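Local coordinates for LYND (Lyngbya aestuarii, PDB 4V1T), which probably acts as an ATP-dependent YcaO-family cyclodehydratase, forming azoline rings from side chains of a cyanobactin precursor peptide, at residues E124-A129 / V155-D160; T179-K184 / T262-W267; V555-Y560 / D751-L756. One frame throughout, in Å; residues are numbered along the deposited sequence.

Interaction 1: residues E124-A129 / V155-D160; sequences EVTVAA and VVLTDD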
ATOM      1  N   GLU B 124      35.828  19.419  -3.282  1.00 64.26           N
ATOM      2  CA  GLU B 124      36.295  19.273  -4.653  1.00 67.26           C
ATOM      3  C   GLU B 124      36.814  17.868  -4.917  1.00 69.50           C
ATOM      4  O   GLU B 124      36.982  17.470  -6.066  1.00 72.61           O
ATOM      5  CB  GLU B 124      37.374  20.299  -4.971  1.00 78.39           C
ATOM      6  CG  GLU B 124      36.904  21.738  -4.800  1.00102.37           C
ATOM      7  CD  GLU B 124      37.040  22.263  -3.375  1.00115.81           C
ATOM      8  OE1 GLU B 124      37.588  21.556  -2.496  1.00 93.22           O
ATOM      9  OE2 GLU B 124      36.600  23.403  -3.126  1.00123.80           O
ATOM     10  N   VAL B 125      37.063  17.120  -3.849  1.00 52.92           N
ATOM     11  CA  VAL B 125      37.423  15.714  -3.979  1.00 58.60           C
ATOM     12  C   VAL B 125      36.151  14.894  -4.151  1.00 52.84           C
ATOM     13  O   VAL B 125      36.167  13.843  -4.787  1.00 48.50           O
ATOM     14  CB  VAL B 125      38.251  15.189  -2.778  1.00 65.75           C
ATOM     15  CG1 VAL B 125      39.655  15.782  -2.801  1.00 59.96           C
ATOM     16  CG2 VAL B 125      37.563  15.478  -1.450  1.00 67.71           C
ATOM     17  N   THR B 126      35.049  15.388  -3.592  1.00 46.67           N
ATOM     18  CA  THR B 126      33.748  14.775  -3.787  1.00 45.31           C
ATOM     19  C   THR B 126      33.334  14.906  -5.248  1.00 42.99           C
ATOM     20  O   THR B 126      32.805  13.969  -5.840  1.00 53.41           O
ATOM     21  CB  THR B 126      32.677  15.408  -2.879  1.00 55.76           C
ATOM     22  OG1 THR B 126      32.924  15.035  -1.521  1.00 60.24           O
ATOM     23  CG2 THR B 126      31.260  14.940  -3.272  1.00 45.14           C
ATOM     24  N   VAL B 127      33.574  16.079  -5.821  1.00 43.96           N
ATOM     25  CA  VAL B 127      33.310  16.318  -7.229  1.00 44.03           C
ATOM     26  C   VAL B 127      34.202  15.418  -8.082  1.00 48.70           C
ATOM     27  O   VAL B 127      33.785  14.894  -9.116  1.00 51.12           O
ATOM     28  CB  VAL B 127      33.539  17.797  -7.607  1.00 47.19           C
ATOM     29  CG1 VAL B 127      33.392  18.001  -9.108  1.00 55.53           C
ATOM     30  CG2 VAL B 127      32.561  18.691  -6.858  1.00 54.54           C
ATOM     31  N   ALA B 128      35.431  15.237  -7.632  1.00 49.97           N
ATOM     32  CA  ALA B 128      36.403  14.416  -8.345  1.00 45.47           C
ATOM     33  C   ALA B 128      36.032  12.934  -8.289  1.00 46.59           C
ATOM     34  O   ALA B 128      36.254  12.202  -9.243  1.00 59.83           O
ATOM     35  CB  ALA B 128      37.795  14.635  -7.769  1.00 56.55           C
ATOM     36  N   ALA B 129      35.455  12.502  -7.174  1.00 48.15           N
ATOM     37  CA  ALA B 129      35.043  11.113  -7.009  1.00 49.78           C
ATOM     38  C   ALA B 129      33.908  10.755  -7.963  1.00 49.21           C
ATOM     39  O   ALA B 129      33.923   9.685  -8.582  1.00 53.93           O
ATOM     40  CB  ALA B 129      34.619  10.845  -5.572  1.00 51.73           C
ATOM     41  N   VAL B 155      25.090  18.306 -13.777  1.00 43.51           N
ATOM     42  CA  VAL B 155      24.853  17.665 -12.493  1.00 39.20           C
ATOM     43  C   VAL B 155      25.278  18.584 -11.352  1.00 41.81           C
ATOM     44  O   VAL B 155      26.435  18.999 -11.278  1.00 42.51           O
ATOM     45  CB  VAL B 155      25.614  16.342 -12.389  1.00 38.30           C
ATOM     46  CG1 VAL B 155      25.263  15.623 -11.109  1.00 36.45           C
ATOM     47  CG2 VAL B 155      25.299  15.462 -13.581  1.00 43.35           C
ATOM     48  N   VAL B 156      24.336  18.888 -10.461  1.00 41.01           N
ATOM     49  CA  VAL B 156      24.586  19.794  -9.349  1.00 45.77           C
ATOM     50  C   VAL B 156      24.616  19.027  -8.029  1.00 41.89           C
ATOM     51  O   VAL B 156      23.622  18.425  -7.637  1.00 44.28           O
ATOM     52  CB  VAL B 156      23.515  20.901  -9.278  1.00 41.93           C
ATOM     53  CG1 VAL B 156      23.822  21.874  -8.140  1.00 47.13           C
ATOM     54  CG2 VAL B 156      23.442  21.649 -10.593  1.00 43.01           C
ATOM     55  N   LEU B 157      25.766  19.055  -7.354  1.00 45.51           N
ATOM     56  CA  LEU B 157      25.917  18.393  -6.063  1.00 45.20           C
ATOM     57  C   LEU B 157      25.722  19.422  -4.957  1.00 52.23           C
ATOM     58  O   LEU B 157      26.429  20.427  -4.921  1.00 48.00           O
ATOM     59  CB  LEU B 157      27.292  17.743  -5.921  1.00 58.85           C
ATOM     60  CG  LEU B 157      27.943  17.129  -7.155  1.00 56.49           C
ATOM     61  CD1 LEU B 157      29.204  16.393  -6.743  1.00 52.19           C
ATOM     62  CD2 LEU B 157      27.013  16.179  -7.875  1.00 69.54           C
ATOM     63  N   THR B 158      24.765  19.171  -4.067  1.00 42.77           N
ATOM     64  CA  THR B 158      24.449  20.101  -2.994  1.00 49.99           C
ATOM     65  C   THR B 158      24.486  19.382  -1.662  1.00 52.09           C
ATOM     66  O   THR B 158      24.462  18.151  -1.622  1.00 50.73           O
ATOM     67  CB  THR B 158      23.064  20.752  -3.182  1.00 50.70           C
ATOM     68  OG1 THR B 158      22.895  21.811  -2.226  1.00 48.36           O
ATOM     69  CG2 THR B 158      21.939  19.720  -3.026  1.00 45.13           C
ATOM     70  N   ASP B 159      24.562  20.162  -0.582  1.00 42.27           N
ATOM     71  CA  ASP B 159      24.427  19.632   0.776  1.00 48.13           C
ATOM     72  C   ASP B 159      23.005  19.856   1.281  1.00 50.76           C
ATOM     73  O   ASP B 159      22.597  19.274   2.285  1.00 48.11           O
ATOM     74  CB  ASP B 159      25.445  20.283   1.726  1.00 61.43           C
ATOM     75  CG  ASP B 159      25.355  21.804   1.742  1.00 65.61           C
ATOM     76  OD1 ASP B 159      24.881  22.398   0.757  1.00 71.59           O
ATOM     77  OD2 ASP B 159      25.765  22.414   2.748  1.00 77.54           O
ATOM     78  N   ASP B 160      22.254  20.699   0.578  1.00 51.02           N
ATOM     79  CA  ASP B 160      20.859  20.947   0.918  1.00 56.64           C
ATOM     80  C   ASP B 160      20.105  21.382  -0.324  1.00 49.83           C
ATOM     81  O   ASP B 160      20.647  22.125  -1.149  1.00 51.15           O
ATOM     82  CB  ASP B 160      20.749  22.008   2.022  1.00 59.47           C
ATOM     83  CG  ASP B 160      19.393  22.007   2.695  1.00 62.57           C
ATOM     84  OD1 ASP B 160      19.211  21.252   3.674  1.00 70.28           O
ATOM     85  OD2 ASP B 160      18.509  22.762   2.243  1.00 52.98           O
TER

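Interaction 2: residues T179-K184 / T262-W267; sequences TWLLVK and TEIAKW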
ATOM      1  N   THR B 179      18.998  21.115 -19.295  1.00 46.48           N
ATOM      2  CA  THR B 179      18.532  20.053 -18.430  1.00 43.75           C
ATOM      3  C   THR B 179      19.612  19.785 -17.374  1.00 41.03           C
ATOM      4  O   THR B 179      20.789  19.686 -17.697  1.00 35.64           O
ATOM      5  CB  THR B 179      18.227  18.766 -19.222  1.00 42.12           C
ATOM      6  OG1 THR B 179      17.093  18.981 -20.062  1.00 42.22           O
ATOM      7  CG2 THR B 179      17.930  17.606 -18.293  1.00 39.22           C
ATOM      8  N   TRP B 180      19.209  19.673 -16.115  1.00 40.00           N
ATOM      9  CA  TRP B 180      20.169  19.471 -15.046  1.00 39.20           C
ATOM     10  C   TRP B 180      19.640  18.529 -13.975  1.00 43.34           C
ATOM     11  O   TRP B 180      18.430  18.325 -13.858  1.00 34.65           O
ATOM     12  CB  TRP B 180      20.573  20.810 -14.426  1.00 40.01           C
ATOM     13  CG  TRP B 180      19.428  21.651 -13.916  1.00 45.87           C
ATOM     14  CD1 TRP B 180      18.427  22.206 -14.659  1.00 43.80           C
ATOM     15  CD2 TRP B 180      19.196  22.068 -12.558  1.00 42.60           C
ATOM     16  NE1 TRP B 180      17.574  22.921 -13.848  1.00 40.62           N
ATOM     17  CE2 TRP B 180      18.028  22.854 -12.557  1.00 43.34           C
ATOM     18  CE3 TRP B 180      19.859  21.843 -11.344  1.00 47.35           C
ATOM     19  CZ2 TRP B 180      17.504  23.414 -11.392  1.00 52.21           C
ATOM     20  CZ3 TRP B 180      19.337  22.400 -10.185  1.00 48.57           C
ATOM     21  CH2 TRP B 180      18.173  23.178 -10.220  1.00 50.91           C
ATOM     22  N   LEU B 181      20.570  17.963 -13.203  1.00 41.42           N
ATOM     23  CA  LEU B 181      20.266  16.998 -12.155  1.00 49.42           C
ATOM     24  C   LEU B 181      20.738  17.504 -10.792  1.00 52.68           C
ATOM     25  O   LEU B 181      21.806  18.104 -10.678  1.00 39.00           O
ATOM     26  CB  LEU B 181      20.931  15.653 -12.463  1.00 50.18           C
ATOM     27  CG  LEU B 181      21.019  14.635 -11.319  1.00 40.84           C
ATOM     28  CD1 LEU B 181      19.649  14.140 -10.923  1.00 41.93           C
ATOM     29  CD2 LEU B 181      21.894  13.459 -11.710  1.00 40.92           C
ATOM     30  N   LEU B 182      19.933  17.259  -9.761  1.00 37.63           N
ATOM     31  CA  LEU B 182      20.309  17.586  -8.399  1.00 45.24           C
ATOM     32  C   LEU B 182      20.622  16.312  -7.638  1.00 49.83           C
ATOM     33  O   LEU B 182      19.962  15.293  -7.812  1.00 40.82           O
ATOM     34  CB  LEU B 182      19.197  18.354  -7.683  1.00 43.26           C
ATOM     35  CG  LEU B 182      19.425  19.816  -7.312  1.00 55.94           C
ATOM     36  CD1 LEU B 182      18.240  20.305  -6.492  1.00 65.77           C
ATOM     37  CD2 LEU B 182      20.726  20.037  -6.560  1.00 65.02           C
ATOM     38  N   VAL B 183      21.638  16.382  -6.792  1.00 45.64           N
ATOM     39  CA  VAL B 183      21.984  15.268  -5.929  1.00 45.93           C
ATOM     40  C   VAL B 183      22.619  15.774  -4.639  1.00 45.16           C
ATOM     41  O   VAL B 183      23.290  16.807  -4.621  1.00 44.17           O
ATOM     42  CB  VAL B 183      22.946  14.286  -6.626  1.00 38.12           C
ATOM     43  CG1 VAL B 183      24.258  14.945  -6.933  1.00 46.60           C
ATOM     44  CG2 VAL B 183      23.171  13.054  -5.769  1.00 43.01           C
ATOM     45  N   LYS B 184      22.383  15.034  -3.563  1.00 41.82           N
ATOM     46  CA  LYS B 184      22.937  15.327  -2.254  1.00 42.65           C
ATOM     47  C   LYS B 184      23.481  14.022  -1.694  1.00 40.48           C
ATOM     48  O   LYS B 184      22.742  13.249  -1.110  1.00 40.56           O
ATOM     49  CB  LYS B 184      21.864  15.924  -1.337  1.00 41.31           C
ATOM     50  CG  LYS B 184      22.231  16.058   0.153  1.00 42.13           C
ATOM     51  CD  LYS B 184      20.988  16.444   0.960  1.00 59.90           C
ATOM     52  CE  LYS B 184      21.121  16.147   2.437  1.00 74.44           C
ATOM     53  NZ  LYS B 184      21.283  14.694   2.702  1.00 75.39           N
ATOM     54  N   THR B 262      24.972   5.905 -12.177  1.00 35.93           N
ATOM     55  CA  THR B 262      24.077   5.007 -12.894  1.00 35.48           C
ATOM     56  C   THR B 262      22.869   5.749 -13.457  1.00 36.93           C
ATOM     57  O   THR B 262      22.490   5.557 -14.613  1.00 34.95           O
ATOM     58  CB  THR B 262      23.590   3.877 -11.967  1.00 33.93           C
ATOM     59  OG1 THR B 262      24.717   3.125 -11.513  1.00 32.32           O
ATOM     60  CG2 THR B 262      22.628   2.947 -12.691  1.00 30.86           C
ATOM     61  N   GLU B 263      22.258   6.599 -12.636  1.00 26.14           N
ATOM     62  CA  GLU B 263      21.061   7.322 -13.056  1.00 33.58           C
ATOM     63  C   GLU B 263      21.395   8.419 -14.068  1.00 33.94           C
ATOM     64  O   GLU B 263      20.564   8.779 -14.915  1.00 32.97           O
ATOM     65  CB  GLU B 263      20.336   7.907 -11.847  1.00 38.39           C
ATOM     66  CG  GLU B 263      19.747   6.863 -10.917  1.00 41.30           C
ATOM     67  CD  GLU B 263      18.708   5.977 -11.586  1.00 44.03           C
ATOM     68  OE1 GLU B 263      17.942   6.479 -12.436  1.00 34.05           O
ATOM     69  OE2 GLU B 263      18.649   4.777 -11.253  1.00 37.79           O
ATOM     70  N   ILE B 264      22.608   8.940 -13.981  1.00 35.20           N
ATOM     71  CA  ILE B 264      23.085   9.894 -14.961  1.00 33.08           C
ATOM     72  C   ILE B 264      23.204   9.192 -16.317  1.00 36.02           C
ATOM     73  O   ILE B 264      22.754   9.705 -17.327  1.00 42.71           O
ATOM     74  CB  ILE B 264      24.432  10.506 -14.544  1.00 35.78           C
ATOM     75  CG1 ILE B 264      24.208  11.533 -13.430  1.00 37.09           C
ATOM     76  CG2 ILE B 264      25.103  11.208 -15.730  1.00 41.22           C
ATOM     77  CD1 ILE B 264      25.464  11.878 -12.642  1.00 36.65           C
ATOM     78  N   ALA B 265      23.819   8.015 -16.308  1.00 36.61           N
ATOM     79  CA  ALA B 265      23.984   7.212 -17.518  1.00 35.53           C
ATOM     80  C   ALA B 265      22.635   6.848 -18.121  1.00 34.38           C
ATOM     81  O   ALA B 265      22.433   6.964 -19.323  1.00 35.42           O
ATOM     82  CB  ALA B 265      24.780   5.957 -17.215  1.00 41.73           C
ATOM     83  N   LYS B 266      21.710   6.423 -17.275  1.00 35.03           N
ATOM     84  CA  LYS B 266      20.401   6.034 -17.733  1.00 34.79           C
ATOM     85  C   LYS B 266      19.659   7.211 -18.332  1.00 39.22           C
ATOM     86  O   LYS B 266      18.910   7.048 -19.294  1.00 35.12           O
ATOM     87  CB  LYS B 266      19.586   5.423 -16.593  1.00 37.99           C
ATOM     88  CG  LYS B 266      19.969   3.988 -16.260  1.00 44.96           C
ATOM     89  CD  LYS B 266      18.840   3.246 -15.577  1.00 61.31           C
ATOM     90  CE  LYS B 266      18.765   3.582 -14.112  1.00 46.37           C
ATOM     91  NZ  LYS B 266      17.392   3.437 -13.577  1.00 43.45           N
ATOM     92  N   TRP B 267      19.863   8.399 -17.774  1.00 38.17           N
ATOM     93  CA  TRP B 267      19.229   9.590 -18.331  1.00 39.72           C
ATOM     94  C   TRP B 267      19.769   9.959 -19.711  1.00 40.23           C
ATOM     95  O   TRP B 267      18.996  10.219 -20.634  1.00 43.20           O
ATOM     96  CB  TRP B 267      19.373  10.806 -17.408  1.00 37.61           C
ATOM     97  CG  TRP B 267      18.885  12.025 -18.087  1.00 38.18           C
ATOM     98  CD1 TRP B 267      19.645  13.015 -18.632  1.00 46.73           C
ATOM     99  CD2 TRP B 267      17.525  12.361 -18.370  1.00 38.58           C
ATOM    100  NE1 TRP B 267      18.842  13.957 -19.221  1.00 43.59           N
ATOM    101  CE2 TRP B 267      17.535  13.582 -19.068  1.00 41.59           C
ATOM    102  CE3 TRP B 267      16.298  11.754 -18.084  1.00 50.76           C
ATOM    103  CZ2 TRP B 267      16.371  14.212 -19.484  1.00 42.39           C
ATOM    104  CZ3 TRP B 267      15.137  12.377 -18.507  1.00 52.45           C
ATOM    105  CH2 TRP B 267      15.182  13.592 -19.202  1.00 46.90           C
TER

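Interaction 3: residues V555-Y560 / D751-L756; sequences VALWWY and DVPVKL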
ATOM      1  N   VAL B 555     -24.622  23.150  16.734  1.00 37.37           N
ATOM      2  CA  VAL B 555     -23.884  22.927  17.967  1.00 40.54           C
ATOM      3  C   VAL B 555     -23.882  24.205  18.795  1.00 40.89           C
ATOM      4  O   VAL B 555     -24.124  24.172  20.006  1.00 40.63           O
ATOM      5  CB  VAL B 555     -22.434  22.459  17.697  1.00 39.41           C
ATOM      6  CG1 VAL B 555     -21.610  22.456  18.985  1.00 44.77           C
ATOM      7  CG2 VAL B 555     -22.425  21.063  17.091  1.00 49.67           C
ATOM      8  N   ALA B 556     -23.622  25.328  18.138  1.00 45.42           N
ATOM      9  CA  ALA B 556     -23.552  26.620  18.836  1.00 44.03           C
ATOM     10  C   ALA B 556     -24.843  26.905  19.593  1.00 41.63           C
ATOM     11  O   ALA B 556     -24.814  27.283  20.757  1.00 42.54           O
ATOM     12  CB  ALA B 556     -23.261  27.741  17.852  1.00 36.88           C
ATOM     13  N   LEU B 557     -25.973  26.716  18.923  1.00 43.18           N
ATOM     14  CA  LEU B 557     -27.276  26.955  19.525  1.00 47.43           C
ATOM     15  C   LEU B 557     -27.448  26.103  20.767  1.00 49.88           C
ATOM     16  O   LEU B 557     -27.819  26.602  21.834  1.00 49.53           O
ATOM     17  CB  LEU B 557     -28.392  26.639  18.522  1.00 45.19           C
ATOM     18  CG  LEU B 557     -28.484  27.532  17.276  1.00 47.33           C
ATOM     19  CD1 LEU B 557     -29.679  27.137  16.425  1.00 50.10           C
ATOM     20  CD2 LEU B 557     -28.561  29.011  17.631  1.00 47.68           C
ATOM     21  N   TRP B 558     -27.176  24.813  20.622  1.00 45.69           N
ATOM     22  CA  TRP B 558     -27.337  23.862  21.712  1.00 39.27           C
ATOM     23  C   TRP B 558     -26.386  24.145  22.863  1.00 52.29           C
ATOM     24  O   TRP B 558     -26.805  24.230  24.023  1.00 41.15           O
ATOM     25  CB  TRP B 558     -27.123  22.439  21.194  1.00 45.70           C
ATOM     26  CG  TRP B 558     -26.761  21.436  22.253  1.00 38.34           C
ATOM     27  CD1 TRP B 558     -27.533  21.025  23.300  1.00 41.08           C
ATOM     28  CD2 TRP B 558     -25.533  20.701  22.343  1.00 39.40           C
ATOM     29  NE1 TRP B 558     -26.852  20.088  24.050  1.00 47.96           N
ATOM     30  CE2 TRP B 558     -25.628  19.867  23.476  1.00 44.85           C
ATOM     31  CE3 TRP B 558     -24.367  20.664  21.571  1.00 43.40           C
ATOM     32  CZ2 TRP B 558     -24.594  19.015  23.860  1.00 47.52           C
ATOM     33  CZ3 TRP B 558     -23.344  19.818  21.952  1.00 43.95           C
ATOM     34  CH2 TRP B 558     -23.463  19.004  23.087  1.00 54.43           C
ATOM     35  N   TRP B 559     -25.109  24.304  22.536  1.00 55.77           N
ATOM     36  CA  TRP B 559     -24.065  24.413  23.545  1.00 51.74           C
ATOM     37  C   TRP B 559     -24.153  25.679  24.395  1.00 48.19           C
ATOM     38  O   TRP B 559     -24.053  25.627  25.620  1.00 40.38           O
ATOM     39  CB  TRP B 559     -22.693  24.356  22.874  1.00 46.42           C
ATOM     40  CG  TRP B 559     -21.564  24.429  23.840  1.00 36.77           C
ATOM     41  CD1 TRP B 559     -20.906  25.555  24.247  1.00 40.48           C
ATOM     42  CD2 TRP B 559     -20.959  23.340  24.533  1.00 40.76           C
ATOM     43  NE1 TRP B 559     -19.924  25.230  25.145  1.00 50.54           N
ATOM     44  CE2 TRP B 559     -19.936  23.875  25.338  1.00 52.68           C
ATOM     45  CE3 TRP B 559     -21.175  21.957  24.545  1.00 46.80           C
ATOM     46  CZ2 TRP B 559     -19.141  23.081  26.153  1.00 49.28           C
ATOM     47  CZ3 TRP B 559     -20.386  21.170  25.355  1.00 48.50           C
ATOM     48  CH2 TRP B 559     -19.380  21.733  26.151  1.00 45.42           C
ATOM     49  N   TYR B 560     -24.320  26.822  23.746  1.00 45.06           N
ATOM     50  CA  TYR B 560     -24.215  28.098  24.440  1.00 46.26           C
ATOM     51  C   TYR B 560     -25.524  28.521  25.093  1.00 40.23           C
ATOM     52  O   TYR B 560     -25.513  29.272  26.070  1.00 50.76           O
ATOM     53  CB  TYR B 560     -23.701  29.175  23.482  1.00 46.37           C
ATOM     54  CG  TYR B 560     -22.266  28.926  23.108  1.00 42.75           C
ATOM     55  CD1 TYR B 560     -21.227  29.193  24.008  1.00 38.27           C
ATOM     56  CD2 TYR B 560     -21.938  28.362  21.877  1.00 44.53           C
ATOM     57  CE1 TYR B 560     -19.912  28.928  23.672  1.00 52.06           C
ATOM     58  CE2 TYR B 560     -20.632  28.101  21.537  1.00 42.68           C
ATOM     59  CZ  TYR B 560     -19.623  28.380  22.433  1.00 49.48           C
ATOM     60  OH  TYR B 560     -18.326  28.103  22.074  1.00 44.34           O
ATOM     61  N   ASP B 751     -31.717  34.131  18.734  1.00 44.46           N
ATOM     62  CA  ASP B 751     -33.059  34.179  18.145  1.00 47.37           C
ATOM     63  C   ASP B 751     -33.642  32.810  17.764  1.00 57.16           C
ATOM     64  O   ASP B 751     -34.830  32.563  17.977  1.00 55.40           O
ATOM     65  CB  ASP B 751     -33.050  35.071  16.901  1.00 50.99           C
ATOM     66  CG  ASP B 751     -32.670  36.510  17.212  1.00 58.01           C
ATOM     67  OD1 ASP B 751     -32.200  36.781  18.336  1.00 57.22           O
ATOM     68  OD2 ASP B 751     -32.832  37.372  16.326  1.00 64.53           O
ATOM     69  N   VAL B 752     -32.827  31.934  17.183  1.00 56.66           N
ATOM     70  CA  VAL B 752     -33.359  30.679  16.641  1.00 47.42           C
ATOM     71  C   VAL B 752     -34.096  29.853  17.704  1.00 45.21           C
ATOM     72  O   VAL B 752     -35.195  29.366  17.436  1.00 49.89           O
ATOM     73  CB  VAL B 752     -32.250  29.821  15.988  1.00 48.79           C
ATOM     74  CG1 VAL B 752     -32.803  28.463  15.539  1.00 44.79           C
ATOM     75  CG2 VAL B 752     -31.651  30.566  14.806  1.00 58.67           C
ATOM     76  N   PRO B 753     -33.505  29.694  18.908  1.00 57.00           N
ATOM     77  CA  PRO B 753     -34.165  28.855  19.922  1.00 60.32           C
ATOM     78  C   PRO B 753     -35.576  29.298  20.313  1.00 57.72           C
ATOM     79  O   PRO B 753     -36.398  28.434  20.614  1.00 55.98           O
ATOM     80  CB  PRO B 753     -33.219  28.947  21.126  1.00 57.37           C
ATOM     81  CG  PRO B 753     -31.897  29.270  20.541  1.00 53.74           C
ATOM     82  CD  PRO B 753     -32.181  30.155  19.367  1.00 57.44           C
ATOM     83  N   VAL B 754     -35.865  30.602  20.304  1.00 47.73           N
ATOM     84  CA  VAL B 754     -37.210  31.044  20.637  1.00 53.44           C
ATOM     85  C   VAL B 754     -38.146  30.835  19.449  1.00 51.03           C
ATOM     86  O   VAL B 754     -39.313  30.511  19.621  1.00 52.29           O
ATOM     87  CB  VAL B 754     -37.263  32.526  21.098  1.00 66.78           C
ATOM     88  CG1 VAL B 754     -36.080  32.842  22.008  1.00 68.01           C
ATOM     89  CG2 VAL B 754     -37.308  33.488  19.917  1.00 73.26           C
ATOM     90  N   LYS B 755     -37.628  31.033  18.243  1.00 55.65           N
ATOM     91  CA  LYS B 755     -38.415  30.810  17.034  1.00 57.20           C
ATOM     92  C   LYS B 755     -38.884  29.358  16.948  1.00 59.65           C
ATOM     93  O   LYS B 755     -39.972  29.078  16.455  1.00 58.30           O
ATOM     94  CB  LYS B 755     -37.599  31.156  15.787  1.00 60.18           C
ATOM     95  CG  LYS B 755     -37.743  32.586  15.301  1.00 73.19           C
ATOM     96  CD  LYS B 755     -37.589  32.659  13.788  1.00 87.87           C
ATOM     97  CE  LYS B 755     -37.779  34.079  13.267  1.00 95.05           C
ATOM     98  NZ  LYS B 755     -37.983  34.111  11.789  1.00100.23           N
ATOM     99  N   LEU B 756     -38.057  28.440  17.439  1.00 61.31           N
ATOM    100  CA  LEU B 756     -38.376  27.017  17.400  1.00 65.00           C
ATOM    101  C   LEU B 756     -39.141  26.557  18.643  1.00 68.22           C
ATOM    102  O   LEU B 756     -39.583  25.411  18.725  1.00 65.74           O
ATOM    103  CB  LEU B 756     -37.092  26.196  17.240  1.00 60.96           C
ATOM    104  CG  LEU B 756     -36.307  26.465  15.957  1.00 52.09           C
ATOM    105  CD1 LEU B 756     -35.007  25.671  15.950  1.00 48.02           C
ATOM    106  CD2 LEU B 756     -37.135  26.145  14.722  1.00 61.19           C
TER

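Interaction 1: residues E124-A129 / V155-D160
Leu-157 meets helix 124-135 through a single methyl group, and the way that methyl is delivered shows how one side chain of a strand makes its small contribution to helix-sheet packing. CD1 of Leu-157 lies 4.1 Å from CG2 of Val-127 and reaches past it to the helix backbone, where the CA of Val-127 is also 4.1 Å from that CD1. CG2 of Thr-126 also approaches that CD1, at 4.3 Å. The leucine therefore rests against two consecutive residues of one helical turn, its side chain running obliquely to that of Val-127. The contact is loose van der Waals packing and buries only 88 Å².

The CB of Leu-157 already points toward the helix, and with CG beside the backbone N (chi1 -35°) the side chain places CD1 on it. Thr-126 turns its hydroxyl to Ser-123 OG, a hydrogen bond that leaves the methyl for the leucine.

Further out, Val-127 also packs on Leu-116 of strand 114-118, and Leu-157 touches Val-183 of strand 180-184. Strand 154-157 runs parallel between these two strands, while helix 124-135, the crossover from strand 114-118 to strand 141-142, lies on the sheet beside helix 250-275.

Interaction 2: residues T179-K184 / T262-W267
Ile-264 and Trp-267, three residues apart on helix 250-275, meet Leu-181 of strand 180-184 and Thr-179 just before it. Ahead of them, Thr-262 turns to the dimer interface, where its OG1 is hydrogen-bonded to Ser-251 OG of the second subunit. Glu-263 starts out toward the strand, but its carboxylate turns away from it to form a salt bridge with Lys-266, OE2 standing 3.0 Å from NZ.

Ile-264 makes the tight contact. With CG1 set beside the backbone N (chi1 -75°), its branch extends to the strand, and CG1 comes within 3.5 Å of Leu-181 CD2, closer than carbons usually pack. The terminal CD1 follows at 4.0 Å from the same Leu-181 CD2. Here the long helix packs across the parallel strands 154-157 and 180-184 of a mixed sheet: Ile-264 also touches Val-155 on the neighbouring strand.

Lys-266 carries its ammonium on to the second subunit, donating to Ser-296 O there. One residue later, Trp-267 has CG anti to the backbone N at 172°, which brings the indole beside the residue that leads into the strand. The CG2 methyl of Thr-179 approaches it obliquely, 3.9 Å from NE1, and Val-195 of strand 189-196 packs on the same tryptophan.

Interaction 3: residues V555-Y560 / D751-L756
Leu-557 bridges two neighbouring residues of the helix at 748-755, and following it outward shows how a branched side chain divides its work. Its CB leaves helix 538-561 toward the partner helix. At the next step CG, held beside the backbone N with chi1 at -66°, serves as the fork from which two methyls part.

CD1, lying anti to CA, goes to Val-752. It sits 3.5 Å from CG1 of that valine and 3.7 Å from its CB, so the methyl presses against the branch point as well as the tip, and the two side chains cross nearly at right angles. CD2 is shared: it lies 4.1 Å from Val-752 CB and 4.2 Å from CD of Pro-753, whose ring it meets obliquely. That proline has no N-H to offer the preceding turn, and the helix is kinked there; its CD carbon, in place of a hydrogen, becomes part of the greasy surface.

Cutting Leu-557 back to an alanine is likely to leave Val-752 and the Pro-753 ring without their shared partner and to open a gap between the two helices.

Nearby, Ala-556 and Tyr-560 extend the seam by packing on Leu-749, while Trp-559 on another side of helix 538-561 donates its NE1 to Thr-771 O in the C-terminal tail. This helix of the YcaO domain is thus tied to two parts of the chain's end.

Across the two segments no hydrogen bond forms. Aliphatic carbons alone meet, which implies that shape and exclusion of water hold this buried contact, without the directional demands of polar pairing.

How the interactions relate
Interactions 1 and 2 belong to one sheet: their centres lie 12 Å apart, and strands 154-157 and 180-184 are joined directly, with Val-156 N 2.7 Å from Leu-181 O and Thr-158 N 2.8 Å from Val-183 O, both probable hydrogen bonds. Interaction 1 joins this sheet to helix 124-135, interaction 2 to helix 250-275, which also touches Val-155. Interaction 3 is remote, its centre 66 Å from that of interaction 1 and 63 Å from that of interaction 2, beyond the centre of the chain. Its segment 555-560 belongs to the YcaO domain. ADP is bound by residues between 344 and 640, later in the chain than the strands of that sheet, and none of the three contacts is known to line that pocket.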